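Local coordinates for protein SAWADEE HOMEODOMAIN HOMOLOG 1 (Arabidopsis thaliana, PDB 4IUP) that binds histone H3 tails methylated on a lysine through its SAWADEE domain and acts with RNA polymerase IV in RNA-directed DNA methylation and silencing, at residues E64-N72 and H102-F111; M77-D85 and V113-E121. The protein carries 2 engineered substitutions. All blocks are in the same frame, centred on the assembly; numbering follows the deposited sequence.

Interaction 1 of 2, residues E64-N72 and H102-F111; sequences EPSECGRVN and HDHARCNCVF. With ZN (zinc ion), chain D.
Cys68 from one loop and His102, Cys107 and Cys109 from another close round a single zinc ion, forming a zinc finger with three cysteine ligands and one histidine within the SAWADEE domain. The metal takes Cys68 SG at 2.4 Å and His102 NE2 at 2.5 Å, while Cys107 SG lies at 2.4 Å and Cys109 SG at 2.3 Å. Residues 65-70 form a 3-10 segment, and Cys68 holds SG between its backbone N and carbonyl carbon (chi1 74°), which turns the sulfur toward the metal. The zinc lies in the plane of the His102 ring, off its edge, and Cys107 CA sits 3.5 Å above one face of that ring.

Polar links between the loops are few, and no direct hydrogen bond joins them. One water accepts from Ser66 N and donates to His104 O, bridging the two backbones. Within the second loop, Cys109 N donates to Cys107 SG at 3.4 Å, a bond that probably eases the negative charge on this zinc-bound sulfur. An Asx turn, with Asp103 OD1 accepting from Ala105 N, shapes the bend between His102 and Cys107.

Van der Waals packing makes up the rest. The Pro65 ring presses CB and CG against the bend, CB coming within 3.3 Å of His104 O, and the Pro65 carbonyl oxygen meets the edge of the His102 ring at CE1. Leu126 touches the side chains of Cys68 and Cys107, adding apolar cover to the site, and also reaches Phe111. Farther along, where strand 110-115 begins, Val71 meets the Phe111 ring obliquely: its CG1 lies anti to the backbone N (chi1 -177°) and touches CE1 of Phe111 at 3.7 Å.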
loop_
_atom_site.group_PDB
_atom_site.type_symbol
_atom_site.label_atom_id
_atom_site.label_comp_id
_atom_site.label_asym_id
_atom_site.label_seq_id
_atom_site.Cartn_x
_atom_site.Cartn_y
_atom_site.Cartn_z
ATOM N N GLU A 64 -1.325 -0.519 -14.693
ATOM C CA GLU A 64 -2.194 -0.351 -15.863
ATOM C C GLU A 64 -2.649 -1.705 -16.416
ATOM O O GLU A 64 -1.931 -2.699 -16.283
ATOM C CB GLU A 64 -1.485 0.471 -16.949
ATOM C CG GLU A 64 -1.147 1.915 -16.537
ATOM C CD GLU A 64 -2.364 2.719 -16.074
ATOM O OE1 GLU A 64 -3.408 2.696 -16.768
ATOM O OE2 GLU A 64 -2.271 3.384 -15.012
ATOM N N PRO A 65 -3.841 -1.761 -17.040
ATOM C CA PRO A 65 -4.333 -3.067 -17.509
ATOM C C PRO A 65 -3.349 -3.839 -18.396
ATOM O O PRO A 65 -3.252 -5.062 -18.272
ATOM C CB PRO A 65 -5.603 -2.702 -18.281
ATOM C CG PRO A 65 -6.078 -1.446 -17.623
ATOM C CD PRO A 65 -4.829 -0.690 -17.274
ATOM N N SER A 66 -2.609 -3.132 -19.252
ATOM C CA SER A 66 -1.658 -3.763 -20.178
ATOM C C SER A 66 -0.454 -4.404 -19.478
ATOM O O SER A 66 0.287 -5.181 -20.092
ATOM C CB SER A 66 -1.165 -2.752 -21.214
ATOM O OG SER A 66 -0.401 -1.734 -20.594
ATOM N N GLU A 67 -0.262 -4.079 -18.201
ATOM C CA GLU A 67 0.852 -4.638 -17.428
ATOM C C GLU A 67 0.420 -5.503 -16.234
ATOM O O GLU A 67 1.213 -5.737 -15.323
ATOM C CB GLU A 67 1.810 -3.526 -16.974
ATOM C CG GLU A 67 1.147 -2.431 -16.142
ATOM C CD GLU A 67 2.095 -1.326 -15.700
ATOM O OE1 GLU A 67 3.323 -1.452 -15.905
ATOM O OE2 GLU A 67 1.600 -0.328 -15.131
ATOM N N CYS A 68 -0.816 -6.002 -16.251
ATOM C CA CYS A 68 -1.312 -6.829 -15.145
ATOM C C CYS A 68 -0.538 -8.143 -15.006
ATOM O O CYS A 68 -0.627 -8.809 -13.976
ATOM C CB CYS A 68 -2.813 -7.103 -15.280
ATOM S SG CYS A 68 -3.253 -8.294 -16.563
ATOM N N GLY A 69 0.212 -8.509 -16.042
ATOM C CA GLY A 69 1.066 -9.697 -15.993
ATOM C C GLY A 69 2.229 -9.571 -15.023
ATOM O O GLY A 69 2.807 -10.585 -14.605
ATOM N N ARG A 70 2.577 -8.333 -14.660
ATOM C CA ARG A 70 3.698 -8.090 -13.742
ATOM C C ARG A 70 3.329 -8.352 -12.278
ATOM O O ARG A 70 4.208 -8.415 -11.412
ATOM C CB ARG A 70 4.259 -6.671 -13.913
ATOM C CG ARG A 70 3.462 -5.575 -13.205
ATOM C CD ARG A 70 4.049 -4.199 -13.491
ATOM N NE ARG A 70 5.404 -4.069 -12.959
ATOM C CZ ARG A 70 6.291 -3.165 -13.366
ATOM N NH1 ARG A 70 5.975 -2.296 -14.316
ATOM N NH2 ARG A 70 7.494 -3.126 -12.818
ATOM N N VAL A 71 2.034 -8.478 -12.005
ATOM C CA VAL A 71 1.554 -8.835 -10.672
ATOM C C VAL A 71 1.545 -10.361 -10.563
ATOM O O VAL A 71 0.901 -11.043 -11.366
ATOM C CB VAL A 71 0.143 -8.263 -10.400
ATOM C CG1 VAL A 71 -0.316 -8.584 -8.988
ATOM C CG2 VAL A 71 0.124 -6.755 -10.640
ATOM N N ASN A 72 2.268 -10.883 -9.574
ATOM C CA ASN A 72 2.411 -12.326 -9.396
ATOM C C ASN A 72 2.067 -12.781 -7.986
ATOM O O ASN A 72 2.152 -11.996 -7.040
ATOM C CB ASN A 72 3.840 -12.753 -9.736
ATOM C CG ASN A 72 4.173 -12.550 -11.202
ATOM O OD1 ASN A 72 3.529 -13.125 -12.085
ATOM N ND2 ASN A 72 5.188 -11.736 -11.470
ATOM N N HIS A 102 -9.093 -9.942 -21.500
ATOM C CA HIS A 102 -9.269 -8.494 -21.570
ATOM C C HIS A 102 -8.173 -7.822 -22.386
ATOM O O HIS A 102 -7.141 -8.435 -22.687
ATOM C CB HIS A 102 -9.336 -7.887 -20.159
ATOM C CG HIS A 102 -7.997 -7.637 -19.538
ATOM N ND1 HIS A 102 -7.193 -6.583 -19.910
ATOM C CD2 HIS A 102 -7.330 -8.289 -18.556
ATOM C CE1 HIS A 102 -6.082 -6.600 -19.194
ATOM N NE2 HIS A 102 -6.140 -7.626 -18.362
ATOM N N ASP A 103 -8.407 -6.560 -22.730
ATOM C CA ASP A 103 -7.448 -5.770 -23.496
ATOM C C ASP A 103 -6.792 -4.698 -22.616
ATOM O O ASP A 103 -6.778 -4.820 -21.390
ATOM C CB ASP A 103 -8.107 -5.155 -24.752
ATOM C CG ASP A 103 -9.170 -4.094 -24.431
ATOM O OD1 ASP A 103 -9.382 -3.740 -23.251
ATOM O OD2 ASP A 103 -9.802 -3.591 -25.387
ATOM N N HIS A 104 -6.275 -3.657 -23.262
ATOM C CA HIS A 104 -5.573 -2.535 -22.626
ATOM C C HIS A 104 -6.481 -1.611 -21.800
ATOM O O HIS A 104 -5.992 -0.818 -20.986
ATOM C CB HIS A 104 -4.937 -1.696 -23.734
ATOM C CG HIS A 104 -5.936 -1.200 -24.735
ATOM N ND1 HIS A 104 -6.308 -1.935 -25.841
ATOM C CD2 HIS A 104 -6.690 -0.075 -24.760
ATOM C CE1 HIS A 104 -7.227 -1.270 -26.518
ATOM N NE2 HIS A 104 -7.477 -0.138 -25.883
ATOM N N ALA A 105 -7.791 -1.691 -22.030
ATOM C CA ALA A 105 -8.734 -0.722 -21.465
ATOM C C ALA A 105 -9.052 -0.959 -19.991
ATOM O O ALA A 105 -9.230 -0.008 -19.226
ATOM C CB ALA A 105 -10.022 -0.694 -22.280
ATOM N N ARG A 106 -9.131 -2.230 -19.606
ATOM C CA ARG A 106 -9.621 -2.614 -18.285
ATOM C C ARG A 106 -9.184 -4.033 -17.978
ATOM O O ARG A 106 -9.396 -4.939 -18.780
ATOM C CB ARG A 106 -11.153 -2.547 -18.260
ATOM C CG ARG A 106 -11.802 -2.932 -16.931
ATOM C CD ARG A 106 -11.995 -1.702 -16.101
ATOM N NE ARG A 106 -12.636 -1.920 -14.805
ATOM C CZ ARG A 106 -12.565 -1.034 -13.815
ATOM N NH1 ARG A 106 -11.878 0.086 -14.001
ATOM N NH2 ARG A 106 -13.159 -1.259 -12.647
ATOM N N CYS A 107 -8.577 -4.228 -16.816
ATOM C CA CYS A 107 -8.218 -5.571 -16.381
ATOM C C CYS A 107 -9.387 -6.198 -15.621
ATOM O O CYS A 107 -9.964 -5.560 -14.740
ATOM C CB CYS A 107 -6.959 -5.529 -15.519
ATOM S SG CYS A 107 -6.563 -7.072 -14.684
ATOM N N ASN A 108 -9.742 -7.432 -15.991
ATOM C CA ASN A 108 -10.772 -8.204 -15.286
ATOM C C ASN A 108 -10.217 -9.454 -14.591
ATOM O O ASN A 108 -10.967 -10.375 -14.245
ATOM C CB ASN A 108 -11.959 -8.553 -16.212
ATOM C CG ASN A 108 -11.564 -9.432 -17.396
ATOM O OD1 ASN A 108 -10.399 -9.796 -17.567
ATOM N ND2 ASN A 108 -12.551 -9.781 -18.224
ATOM N N CYS A 109 -8.898 -9.486 -14.390
ATOM C CA CYS A 109 -8.276 -10.531 -13.584
ATOM C C CYS A 109 -8.702 -10.361 -12.123
ATOM O O CYS A 109 -8.998 -9.234 -11.677
ATOM C CB CYS A 109 -6.748 -10.497 -13.716
ATOM S SG CYS A 109 -6.146 -10.769 -15.404
ATOM N N VAL A 110 -8.772 -11.475 -11.397
ATOM C CA VAL A 110 -9.167 -11.454 -9.985
ATOM C C VAL A 110 -7.987 -11.878 -9.105
ATOM O O VAL A 110 -7.454 -12.979 -9.248
ATOM C CB VAL A 110 -10.400 -12.359 -9.706
ATOM C CG1 VAL A 110 -10.814 -12.280 -8.235
ATOM C CG2 VAL A 110 -11.576 -11.973 -10.599
ATOM N N PHE A 111 -7.598 -10.991 -8.195
ATOM C CA PHE A 111 -6.443 -11.208 -7.338
ATOM C C PHE A 111 -6.940 -11.482 -5.929
ATOM O O PHE A 111 -7.537 -10.607 -5.299
ATOM C CB PHE A 111 -5.523 -9.979 -7.351
ATOM C CG PHE A 111 -5.071 -9.568 -8.737
ATOM C CD1 PHE A 111 -3.866 -10.039 -9.260
ATOM C CD2 PHE A 111 -5.853 -8.712 -9.513
ATOM C CE1 PHE A 111 -3.447 -9.671 -10.543
ATOM C CE2 PHE A 111 -5.449 -8.339 -10.800
ATOM C CZ PHE A 111 -4.237 -8.815 -11.314
HETATM ZN ZN ZN D . -5.556 -8.639 -16.150
HETATM O O HOH W 1 -3.233 -0.433 -20.153
#

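Interaction 2 of 2, residues M77-D85 and V113-E121; sequences MLCFQERED and VRYELDNTE. Engineered in segment 77-85: Met77 (natural residue Leu).
Gln81 lays its side chain across Tyr115, with OE1 3.1 Å above the ring plane, over its centre, and the amide plane turned 82° from the ring. Gln81 CG adds an off-centre CH-pi contact to the same ring, while Val113 CG2 lies over the opposite face, offset toward the rim. Cys79 completes this tight, buried part: its CB reaches Tyr115 CE1 at 3.7 Å, and its SG packs against both methyls of Val113. The Tyr115 hydroxyl is hydrogen-bonded to Glu122.

Toward solvent the contact becomes polar and more open. The extended Arg83 chain brings its guanidinium edge to Asp118 and Thr120: NH1 forms a salt bridge with Asp118 OD2 (2.8 Å, 164°), and NH2 donates to Thr120 OG1 at 2.6 Å. Thr120 OG1 in turn donates to Asp118 OD1, and one guanidinium face covers Gln81 OE1. Shortening Arg83 to alanine would probably leave the Asp118 carboxylate without its positive mate and Thr120 OG1 without this donor.

Strands 77-83 and 113-115 cross at 84°, with strand 86-98 between them in the antiparallel sheet, consistent with the curled, barrel-like sheet of a tudor module. Leu124 of strand 121-124 and Ile129 of strand 129-131 pack against Cys79.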
loop_
_atom_site.group_PDB
_atom_site.type_symbol
_atom_site.label_atom_id
_atom_site.label_comp_id
_atom_site.label_asym_id
_atom_site.label_seq_id
_atom_site.Cartn_x
_atom_site.Cartn_y
_atom_site.Cartn_z
HETATM N N MSE A 77 1.411 -6.044 -2.176
HETATM C CA MSE A 77 0.625 -4.982 -2.810
HETATM C C MSE A 77 0.049 -4.074 -1.736
HETATM O O MSE A 77 -0.249 -4.530 -0.627
HETATM C CB MSE A 77 -0.551 -5.556 -3.620
HETATM C CG MSE A 77 -0.198 -6.655 -4.602
HETATM SE SE MSE A 77 1.008 -6.078 -6.016
HETATM C CE MSE A 77 -0.251 -5.054 -7.118
ATOM N N LEU A 78 -0.116 -2.798 -2.072
ATOM C CA LEU A 78 -0.949 -1.909 -1.273
ATOM C C LEU A 78 -2.387 -2.040 -1.780
ATOM O O LEU A 78 -2.660 -1.773 -2.957
ATOM C CB LEU A 78 -0.470 -0.453 -1.362
ATOM C CG LEU A 78 -1.238 0.528 -0.461
ATOM C CD1 LEU A 78 -0.965 0.253 1.024
ATOM C CD2 LEU A 78 -0.912 1.986 -0.809
ATOM N N CYS A 79 -3.295 -2.436 -0.886
ATOM C CA CYS A 79 -4.653 -2.824 -1.263
ATOM C C CYS A 79 -5.706 -1.923 -0.650
ATOM O O CYS A 79 -5.635 -1.581 0.537
ATOM C CB CYS A 79 -4.935 -4.259 -0.814
ATOM S SG CYS A 79 -3.740 -5.461 -1.367
ATOM N N PHE A 80 -6.688 -1.550 -1.463
ATOM C CA PHE A 80 -7.815 -0.758 -0.984
ATOM C C PHE A 80 -8.819 -1.659 -0.272
ATOM O O PHE A 80 -9.541 -2.434 -0.912
ATOM C CB PHE A 80 -8.473 0.005 -2.137
ATOM C CG PHE A 80 -9.565 0.945 -1.702
ATOM C CD1 PHE A 80 -9.287 2.009 -0.850
ATOM C CD2 PHE A 80 -10.870 0.771 -2.151
ATOM C CE1 PHE A 80 -10.287 2.885 -0.452
ATOM C CE2 PHE A 80 -11.888 1.648 -1.750
ATOM C CZ PHE A 80 -11.594 2.704 -0.911
ATOM N N GLN A 81 -8.848 -1.545 1.054
ATOM C CA GLN A 81 -9.654 -2.407 1.914
ATOM C C GLN A 81 -10.850 -1.623 2.435
ATOM O O GLN A 81 -10.716 -0.784 3.331
ATOM C CB GLN A 81 -8.801 -2.928 3.077
ATOM C CG GLN A 81 -9.480 -3.972 3.983
ATOM C CD GLN A 81 -8.699 -4.213 5.261
ATOM O OE1 GLN A 81 -7.910 -5.161 5.361
ATOM N NE2 GLN A 81 -8.896 -3.348 6.237
ATOM N N GLU A 82 -12.016 -1.903 1.861
ATOM C CA GLU A 82 -13.246 -1.210 2.227
ATOM C C GLU A 82 -14.155 -2.140 3.024
ATOM O O GLU A 82 -14.533 -3.208 2.545
ATOM C CB GLU A 82 -13.954 -0.690 0.971
ATOM C CG GLU A 82 -15.178 0.176 1.257
ATOM C CD GLU A 82 -15.647 0.962 0.046
ATOM O OE1 GLU A 82 -15.592 0.429 -1.087
ATOM O OE2 GLU A 82 -16.078 2.115 0.236
ATOM N N ARG A 83 -14.485 -1.731 4.246
ATOM C CA ARG A 83 -15.313 -2.533 5.154
ATOM C C ARG A 83 -16.240 -1.611 5.916
ATOM O O ARG A 83 -15.770 -0.695 6.595
ATOM C CB ARG A 83 -14.444 -3.296 6.158
ATOM C CG ARG A 83 -13.630 -4.401 5.553
ATOM C CD ARG A 83 -12.647 -4.983 6.546
ATOM N NE ARG A 83 -11.947 -6.111 5.947
ATOM C CZ ARG A 83 -10.926 -6.760 6.498
ATOM N NH1 ARG A 83 -10.457 -6.406 7.689
ATOM N NH2 ARG A 83 -10.374 -7.772 5.845
ATOM N N GLU A 84 -17.525 -1.871 5.825
ATOM C CA GLU A 84 -18.499 -1.006 6.421
ATOM C C GLU A 84 -18.247 0.432 5.854
ATOM O O GLU A 84 -18.128 0.594 4.671
ATOM C CB GLU A 84 -18.476 -1.217 7.952
ATOM C CG GLU A 84 -18.982 -2.645 8.338
ATOM C CD GLU A 84 -18.949 -3.037 9.858
ATOM O OE1 GLU A 84 -17.982 -2.825 10.570
ATOM O OE2 GLU A 84 -19.940 -3.618 10.315
ATOM N N ASP A 85 -18.135 1.449 6.680
ATOM C CA ASP A 85 -17.815 2.734 6.071
ATOM C C ASP A 85 -16.350 3.125 6.286
ATOM O O ASP A 85 -15.967 4.268 6.199
ATOM C CB ASP A 85 -18.745 3.829 6.562
ATOM C CG ASP A 85 -18.495 4.181 7.977
ATOM O OD1 ASP A 85 -18.257 3.256 8.766
ATOM O OD2 ASP A 85 -18.508 5.387 8.289
ATOM N N VAL A 113 -6.137 -11.613 -2.294
ATOM C CA VAL A 113 -5.085 -11.096 -1.425
ATOM C C VAL A 113 -5.325 -11.530 0.008
ATOM O O VAL A 113 -6.469 -11.730 0.420
ATOM C CB VAL A 113 -4.902 -9.540 -1.531
ATOM C CG1 VAL A 113 -4.794 -9.101 -2.993
ATOM C CG2 VAL A 113 -6.022 -8.774 -0.822
ATOM N N ARG A 114 -4.236 -11.716 0.746
ATOM C CA ARG A 114 -4.309 -11.957 2.174
ATOM C C ARG A 114 -3.681 -10.772 2.884
ATOM O O ARG A 114 -2.499 -10.468 2.680
ATOM C CB ARG A 114 -3.574 -13.241 2.546
ATOM C CG ARG A 114 -3.657 -13.588 4.026
ATOM C CD ARG A 114 -2.992 -14.930 4.302
ATOM N NE ARG A 114 -3.732 -16.045 3.712
ATOM C CZ ARG A 114 -3.481 -17.328 3.965
ATOM N NH1 ARG A 114 -2.511 -17.670 4.804
ATOM N NH2 ARG A 114 -4.201 -18.272 3.378
ATOM N N TYR A 115 -4.481 -10.099 3.706
ATOM C CA TYR A 115 -4.019 -8.922 4.435
ATOM C C TYR A 115 -3.011 -9.282 5.509
ATOM O O TYR A 115 -3.204 -10.232 6.269
ATOM C CB TYR A 115 -5.200 -8.156 5.032
ATOM C CG TYR A 115 -6.047 -7.515 3.967
ATOM C CD1 TYR A 115 -5.554 -6.450 3.209
ATOM C CD2 TYR A 115 -7.339 -7.973 3.704
ATOM C CE1 TYR A 115 -6.322 -5.858 2.218
ATOM C CE2 TYR A 115 -8.119 -7.382 2.711
ATOM C CZ TYR A 115 -7.600 -6.330 1.973
ATOM O OH TYR A 115 -8.369 -5.741 0.999
ATOM N N GLU A 116 -1.945 -8.529 5.545
ATOM C CA GLU A 116 -0.862 -8.809 6.427
ATOM C C GLU A 116 -1.269 -8.736 7.919
ATOM O O GLU A 116 -0.936 -9.615 8.680
ATOM C CB GLU A 116 0.272 -7.880 6.072
ATOM C CG GLU A 116 1.614 -8.389 6.440
ATOM C CD GLU A 116 2.700 -7.422 6.142
ATOM O OE1 GLU A 116 2.619 -6.274 6.608
ATOM O OE2 GLU A 116 3.633 -7.807 5.437
ATOM N N LEU A 117 -2.025 -7.708 8.300
ATOM C CA LEU A 117 -2.345 -7.442 9.705
ATOM C C LEU A 117 -3.282 -8.463 10.359
ATOM O O LEU A 117 -2.926 -9.079 11.364
ATOM C CB LEU A 117 -2.902 -6.020 9.879
ATOM C CG LEU A 117 -3.351 -5.599 11.285
ATOM C CD1 LEU A 117 -2.153 -5.371 12.212
ATOM C CD2 LEU A 117 -4.234 -4.357 11.222
ATOM N N ASP A 118 -4.481 -8.622 9.804
ATOM C CA ASP A 118 -5.509 -9.455 10.431
ATOM C C ASP A 118 -5.679 -10.802 9.738
ATOM O O ASP A 118 -6.579 -11.575 10.082
ATOM C CB ASP A 118 -6.847 -8.705 10.508
ATOM C CG ASP A 118 -7.375 -8.288 9.144
ATOM O OD1 ASP A 118 -6.934 -8.847 8.112
ATOM O OD2 ASP A 118 -8.248 -7.393 9.108
ATOM N N ASN A 119 -4.854 -11.025 8.730
ATOM C CA ASN A 119 -4.741 -12.291 8.053
ATOM C C ASN A 119 -5.980 -12.716 7.252
ATOM O O ASN A 119 -6.083 -13.833 6.819
ATOM C CB ASN A 119 -4.398 -13.331 9.083
ATOM C CG ASN A 119 -3.689 -14.479 8.501
ATOM O OD1 ASN A 119 -2.994 -14.347 7.519
ATOM N ND2 ASN A 119 -3.863 -15.639 9.114
ATOM N N THR A 120 -6.892 -11.788 7.051
ATOM C CA THR A 120 -8.122 -12.041 6.305
ATOM C C THR A 120 -7.855 -12.007 4.803
ATOM O O THR A 120 -6.832 -11.474 4.362
ATOM C CB THR A 120 -9.224 -11.017 6.648
ATOM O OG1 THR A 120 -8.750 -9.693 6.371
ATOM C CG2 THR A 120 -9.618 -11.122 8.118
ATOM N N GLU A 121 -8.777 -12.567 4.024
ATOM C CA GLU A 121 -8.611 -12.611 2.571
ATOM C C GLU A 121 -9.747 -11.907 1.834
ATOM O O GLU A 121 -10.877 -11.842 2.328
ATOM C CB GLU A 121 -8.445 -14.055 2.084
ATOM C CG GLU A 121 -7.131 -14.688 2.517
ATOM C CD GLU A 121 -6.920 -16.086 1.967
ATOM O OE1 GLU A 121 -7.916 -16.763 1.636
ATOM O OE2 GLU A 121 -5.748 -16.509 1.863
#

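How the interactions relate
Strand 110-115 serves both contacts: its start gives Phe111 to interaction 1, and Val113 and Tyr115 farther along belong to interaction 2. The segments alternate along the chain, and the contact centres lie about 20 Å apart. They touch where Val71 CG2 of interaction 1 packs at 3.9 Å against CE of the engineered Met77, on the same strand as Cys79, Gln81 and Arg83. Interaction 1 holds all four zinc ligands. Interaction 2 stands back from the metal, the nearest atoms of the Val113 side chain and the zinc being about 13 Å apart. Neither contact contributes to the cymal-4 pocket, which is lined by Phe6, Phe22, Val52, Lys53, Val56 and Glu58.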